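Local structure of dihydrodipicolinate synthase (Bacteroides thetaiotaomicron, 4XKY) at residues P132-N137 against G159-K164. The protein probably acts as a Schiff-base-forming lyase of the DapA family, whose members form a Schiff base with pyruvate to make or break a carbon-carbon bond. Numbering follows the deposited sequence.
Sequences PLFLYN and GVIGFK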
loop_
_atom_site.group_PDB
_atom_site.type_symbol
_atom_site.label_atom_id
_atom_site.label_comp_id
_atom_site.label_asym_id
_atom_site.label_seq_id
_atom_site.Cartn_x
_atom_site.Cartn_y
_atom_site.Cartn_z
ATOM N N PRO A 132 1.034 -19.649 28.264
ATOM C CA PRO A 132 -0.131 -19.014 27.643
ATOM C C PRO A 132 0.288 -17.984 26.603
ATOM O O PRO A 132 1.411 -17.471 26.656
ATOM C CB PRO A 132 -0.834 -18.315 28.811
ATOM C CG PRO A 132 -0.317 -18.954 30.050
ATOM C CD PRO A 132 1.036 -19.505 29.733
ATOM N N LEU A 133 -0.604 -17.681 25.672
ATOM C CA LEU A 133 -0.260 -16.856 24.544
ATOM C C LEU A 133 -1.132 -15.629 24.449
ATOM O O LEU A 133 -2.327 -15.722 24.653
ATOM C CB LEU A 133 -0.442 -17.676 23.269
ATOM C CG LEU A 133 -0.257 -16.920 21.950
ATOM C CD1 LEU A 133 1.192 -16.549 21.807
ATOM C CD2 LEU A 133 -0.654 -17.742 20.747
ATOM N N PHE A 134 -0.532 -14.493 24.103
ATOM C CA PHE A 134 -1.259 -13.295 23.645
ATOM C C PHE A 134 -1.051 -13.202 22.137
ATOM O O PHE A 134 0.074 -13.345 21.642
ATOM C CB PHE A 134 -0.725 -11.998 24.297
ATOM C CG PHE A 134 -1.087 -11.849 25.751
ATOM C CD1 PHE A 134 -2.162 -11.053 26.145
ATOM C CD2 PHE A 134 -0.364 -12.526 26.722
ATOM C CE1 PHE A 134 -2.491 -10.927 27.485
ATOM C CE2 PHE A 134 -0.698 -12.421 28.056
ATOM C CZ PHE A 134 -1.769 -11.625 28.438
ATOM N N LEU A 135 -2.146 -12.990 21.418
ATOM C CA LEU A 135 -2.111 -12.734 19.988
ATOM C C LEU A 135 -1.810 -11.281 19.767
ATOM O O LEU A 135 -2.270 -10.419 20.532
ATOM C CB LEU A 135 -3.470 -13.019 19.368
ATOM C CG LEU A 135 -3.980 -14.434 19.538
ATOM C CD1 LEU A 135 -5.422 -14.455 19.095
ATOM C CD2 LEU A 135 -3.126 -15.380 18.718
ATOM N N TYR A 136 -1.043 -10.969 18.733
ATOM C CA TYR A 136 -0.947 -9.557 18.395
ATOM C C TYR A 136 -0.930 -9.212 16.930
ATOM O O TYR A 136 -0.340 -9.879 16.082
ATOM C CB TYR A 136 0.125 -8.818 19.200
ATOM C CG TYR A 136 1.523 -8.895 18.700
ATOM C CD1 TYR A 136 2.074 -7.857 17.953
ATOM C CD2 TYR A 136 2.322 -9.978 19.018
ATOM C CE1 TYR A 136 3.384 -7.919 17.511
ATOM C CE2 TYR A 136 3.634 -10.046 18.601
ATOM C CZ TYR A 136 4.163 -9.021 17.843
ATOM O OH TYR A 136 5.467 -9.119 17.422
ATOM N N ASN A 137 -1.626 -8.123 16.673
ATOM C CA ASN A 137 -1.892 -7.645 15.358
ATOM C C ASN A 137 -0.709 -6.770 14.935
ATOM O O ASN A 137 -0.540 -5.662 15.459
ATOM C CB ASN A 137 -3.183 -6.840 15.439
ATOM C CG ASN A 137 -4.011 -6.910 14.177
ATOM O OD1 ASN A 137 -4.051 -7.918 13.460
ATOM N ND2 ASN A 137 -4.707 -5.815 13.909
ATOM N N GLY A 159 -5.108 -22.152 25.817
ATOM C CA GLY A 159 -3.737 -21.653 25.750
ATOM C C GLY A 159 -3.561 -20.222 25.235
ATOM O O GLY A 159 -2.428 -19.713 25.198
ATOM N N VAL A 160 -4.668 -19.586 24.836
ATOM C CA VAL A 160 -4.677 -18.236 24.270
ATOM C C VAL A 160 -5.438 -17.325 25.238
ATOM O O VAL A 160 -6.616 -17.540 25.482
ATOM C CB VAL A 160 -5.345 -18.239 22.870
ATOM C CG1 VAL A 160 -5.318 -16.860 22.234
ATOM C CG2 VAL A 160 -4.635 -19.199 21.938
ATOM N N ILE A 161 -4.779 -16.329 25.828
ATOM C CA ILE A 161 -5.420 -15.578 26.932
ATOM C C ILE A 161 -5.610 -14.095 26.655
ATOM O O ILE A 161 -6.165 -13.380 27.466
ATOM C CB ILE A 161 -4.675 -15.749 28.283
ATOM C CG1 ILE A 161 -3.215 -15.302 28.184
ATOM C CG2 ILE A 161 -4.764 -17.194 28.741
ATOM C CD1 ILE A 161 -2.426 -15.339 29.495
ATOM N N GLY A 162 -5.160 -13.612 25.513
ATOM C CA GLY A 162 -5.323 -12.205 25.259
ATOM C C GLY A 162 -4.956 -11.766 23.874
ATOM O O GLY A 162 -4.577 -12.576 23.030
ATOM N N PHE A 163 -5.085 -10.462 23.678
ATOM C CA PHE A 163 -4.900 -9.823 22.403
ATOM C C PHE A 163 -4.357 -8.414 22.647
ATOM O O PHE A 163 -4.841 -7.701 23.539
ATOM C CB PHE A 163 -6.252 -9.780 21.691
ATOM C CG PHE A 163 -6.260 -8.979 20.412
ATOM C CD1 PHE A 163 -5.782 -9.529 19.235
ATOM C CD2 PHE A 163 -6.787 -7.697 20.379
ATOM C CE1 PHE A 163 -5.783 -8.802 18.055
ATOM C CE2 PHE A 163 -6.810 -6.973 19.193
ATOM C CZ PHE A 163 -6.301 -7.525 18.032
ATOM N N LYS A 164 -3.341 -8.045 21.869
ATOM C CA LYS A 164 -2.697 -6.727 21.901
ATOM C C LYS A 164 -2.851 -6.161 20.492
ATOM O O LYS A 164 -2.522 -6.833 19.512
ATOM C CB LYS A 164 -1.204 -6.872 22.260
ATOM C CG LYS A 164 -0.409 -5.570 22.318
ATOM C CD LYS A 164 1.111 -5.705 22.096
ATOM C CE LYS A 164 1.645 -4.528 21.250
ATOM N NZ LYS A 164 2.887 -3.784 21.659
#
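Strands 133-137 and 160-164 run parallel, their axes at 24°, joined by five backbone hydrogen bonds that start with Leu133 N to Gly159 O at 2.8 Å and end with Asn137 N to Lys164 O at 3.2 Å; a beta bulge at Ile161 shifts the register, pairing Leu133 with Val160 but Phe134 with Gly162. At the bulge Ile161 lies over one face of the Phe134 ring: its CG1, set between its own backbone N and carbonyl carbon (chi1 58°), makes a CH-pi contact 4.1 Å from the ring centroid, while Ile161 CD1 packs tightly on Pro132 CB, 3.4 Å away. Phe134 CD1 lies 3.5 Å from Gly162 CA, where a CB would clash. Replacing Phe134 by alanine would probably open a gap beside Gly162 and leave Ile161 CG1 without its aromatic partner. The two strands and helix 148-154 form one beta-alpha-beta unit of the TIM barrel. Facing that helix, Leu135 CG meets Val160 CG1 at 3.9 Å, the side chains crossing at about a right angle. On the face that carries Phe134, Tyr136 and Lys164, the predicted proton donor/acceptor and Schiff-base lysine, touch through their CB atoms; beyond them Tyr136 OH bonds to Ser81 OG and the bent lysine chain leads toward Val208.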